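Local structure of ectonucleoside triphosphate diphosphohydrolase 4 (Homo sapiens, 6WG5) at residues Y42-D47 with T125-L130. The protein belongs to the GDA1/CD39 nucleoside phosphatase family, whose members share the two-lobed fold of the actin-like ATPase superfamily. Sequence-based numbering, arbitrary orientation.
Sequences YGIVVD and TPLYIL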
loop_
_atom_site.group_PDB
_atom_site.type_symbol
_atom_site.label_atom_id
_atom_site.label_comp_id
_atom_site.label_asym_id
_atom_site.label_seq_id
_atom_site.Cartn_x
_atom_site.Cartn_y
_atom_site.Cartn_z
ATOM N N TYR A 42 -24.115 5.627 -6.347
ATOM C CA TYR A 42 -23.239 5.840 -5.206
ATOM C C TYR A 42 -22.835 4.511 -4.584
ATOM O O TYR A 42 -23.519 3.494 -4.723
ATOM C CB TYR A 42 -23.920 6.728 -4.151
ATOM C CG TYR A 42 -24.406 8.049 -4.706
ATOM C CD1 TYR A 42 -25.612 8.134 -5.391
ATOM C CD2 TYR A 42 -23.657 9.209 -4.552
ATOM C CE1 TYR A 42 -26.059 9.336 -5.907
ATOM C CE2 TYR A 42 -24.097 10.418 -5.063
ATOM C CZ TYR A 42 -25.299 10.475 -5.740
ATOM O OH TYR A 42 -25.745 11.672 -6.252
ATOM N N GLY A 43 -21.702 4.539 -3.897
ATOM C CA GLY A 43 -21.225 3.388 -3.151
ATOM C C GLY A 43 -20.427 3.862 -1.959
ATOM O O GLY A 43 -19.795 4.922 -2.000
ATOM N N ILE A 44 -20.463 3.078 -0.884
ATOM C CA ILE A 44 -19.880 3.472 0.393
ATOM C C ILE A 44 -18.950 2.369 0.873
ATOM O O ILE A 44 -19.323 1.190 0.870
ATOM C CB ILE A 44 -20.967 3.759 1.448
ATOM C CG1 ILE A 44 -21.909 4.864 0.958
ATOM C CG2 ILE A 44 -20.333 4.182 2.765
ATOM C CD1 ILE A 44 -23.298 4.787 1.549
ATOM N N VAL A 45 -17.745 2.753 1.291
ATOM C CA VAL A 45 -16.752 1.829 1.822
ATOM C C VAL A 45 -16.267 2.368 3.159
ATOM O O VAL A 45 -15.961 3.561 3.278
ATOM C CB VAL A 45 -15.563 1.647 0.859
ATOM C CG1 VAL A 45 -14.597 0.594 1.392
ATOM C CG2 VAL A 45 -16.053 1.272 -0.529
ATOM N N VAL A 46 -16.197 1.495 4.161
ATOM C CA VAL A 46 -15.666 1.836 5.476
ATOM C C VAL A 46 -14.356 1.083 5.663
ATOM O O VAL A 46 -14.325 -0.152 5.599
ATOM C CB VAL A 46 -16.662 1.501 6.598
ATOM C CG1 VAL A 46 -16.018 1.683 7.969
ATOM C CG2 VAL A 46 -17.898 2.374 6.484
ATOM N N ASP A 47 -13.279 1.828 5.893
ATOM C CA ASP A 47 -11.984 1.251 6.240
ATOM C C ASP A 47 -11.887 1.176 7.759
ATOM O O ASP A 47 -11.744 2.205 8.429
ATOM C CB ASP A 47 -10.851 2.088 5.652
ATOM C CG ASP A 47 -9.494 1.731 6.235
ATOM O OD1 ASP A 47 -9.333 0.605 6.754
ATOM O OD2 ASP A 47 -8.580 2.583 6.170
ATOM N N THR A 125 -27.762 1.851 -3.046
ATOM C CA THR A 125 -26.372 2.164 -2.749
ATOM C C THR A 125 -25.776 1.071 -1.876
ATOM O O THR A 125 -26.272 0.852 -0.761
ATOM C CB THR A 125 -26.274 3.512 -2.043
ATOM O OG1 THR A 125 -26.726 4.545 -2.928
ATOM C CG2 THR A 125 -24.837 3.805 -1.615
ATOM N N PRO A 126 -24.733 0.371 -2.315
ATOM C CA PRO A 126 -24.122 -0.648 -1.457
ATOM C C PRO A 126 -23.227 -0.044 -0.388
ATOM O O PRO A 126 -22.600 1.000 -0.576
ATOM C CB PRO A 126 -23.305 -1.492 -2.444
ATOM C CG PRO A 126 -22.946 -0.540 -3.525
ATOM C CD PRO A 126 -24.124 0.388 -3.658
ATOM N N LEU A 127 -23.180 -0.729 0.752
ATOM C CA LEU A 127 -22.298 -0.379 1.857
ATOM C C LEU A 127 -21.352 -1.543 2.109
ATOM O O LEU A 127 -21.797 -2.681 2.284
ATOM C CB LEU A 127 -23.101 -0.059 3.123
ATOM C CG LEU A 127 -22.325 0.050 4.441
ATOM C CD1 LEU A 127 -21.375 1.238 4.432
ATOM C CD2 LEU A 127 -23.292 0.141 5.610
ATOM N N TYR A 128 -20.052 -1.258 2.118
ATOM C CA TYR A 128 -19.028 -2.258 2.391
ATOM C C TYR A 128 -18.210 -1.817 3.596
ATOM O O TYR A 128 -17.704 -0.690 3.629
ATOM C CB TYR A 128 -18.119 -2.468 1.177
ATOM C CG TYR A 128 -18.849 -2.965 -0.051
ATOM C CD1 TYR A 128 -19.254 -4.290 -0.150
ATOM C CD2 TYR A 128 -19.130 -2.113 -1.112
ATOM C CE1 TYR A 128 -19.923 -4.753 -1.268
ATOM C CE2 TYR A 128 -19.799 -2.567 -2.235
ATOM C CZ TYR A 128 -20.193 -3.889 -2.309
ATOM O OH TYR A 128 -20.859 -4.353 -3.422
ATOM N N ILE A 129 -18.093 -2.700 4.583
ATOM C CA ILE A 129 -17.298 -2.455 5.781
ATOM C C ILE A 129 -16.184 -3.492 5.793
ATOM O O ILE A 129 -16.436 -4.682 6.020
ATOM C CB ILE A 129 -18.142 -2.528 7.061
ATOM C CG1 ILE A 129 -19.247 -1.467 7.017
ATOM C CG2 ILE A 129 -17.258 -2.342 8.294
ATOM C CD1 ILE A 129 -20.200 -1.507 8.194
ATOM N N LEU A 130 -14.955 -3.042 5.553
ATOM C CA LEU A 130 -13.803 -3.923 5.409
ATOM C C LEU A 130 -12.778 -3.571 6.477
ATOM O O LEU A 130 -12.294 -2.435 6.527
ATOM C CB LEU A 130 -13.205 -3.794 4.007
ATOM C CG LEU A 130 -14.229 -3.886 2.874
ATOM C CD1 LEU A 130 -13.570 -3.613 1.533
ATOM C CD2 LEU A 130 -14.916 -5.245 2.870
HETATM O O HOH W 1 -26.785 4.713 -6.092
#
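Ile44 and Leu127 stand beside each other on one side of two parallel strands, 42-47 and 127-130, and their branches mesh there. Ile44 CG2 lies 3.5 Å from Leu127 CD1; the leucine has CG anti to its own nitrogen, and a chi2 of 66° turns that methyl toward the neighbouring strand. The other arm of the isoleucine diverges toward Thr125: with CG1 anti to the carbonyl carbon (chi1 -58°) and an extended chi2, CD1 ends 3.7 Å from Thr125 CG2, the two side chains crossing at about a right angle. On the same face Val46 and Ile129 lie side by side, Val46 CB 4.0 Å from Ile129 CG1. Beta-branched Ile44, Val46 and Ile129 suit an extended strand, and helix 107-116 covers this layer with Ala113 on Ile44 and Leu110 on Leu127.

Val45, Tyr128 and Leu130 point to the other face, where helix 479-487 packs on Val45 and Tyr128, and the tyrosine ring stacks with His166.

Four backbone bonds fix the register. Ile44 and Val46 use both N and O; Val46 N meets Tyr128 O at 2.7 Å, nearly straight on from its C=O, whereas Tyr128 N comes to Ile44 O 24° out of the carbonyl plane. Pro126 lacks an N-H, yet its carbonyl accepts from Ile44 N. Beyond it, a water bridges Tyr42 N and Thr125 OG1, a hydroxyl also bonded to Lys121 O. Asp47 is salt-bridged to Arg54 on strand 53-61. Strand 40-48 pairs antiparallel with 53-61 on one edge and parallel with 127-131 on the other, as in the mixed sheet of an actin-like ATPase domain.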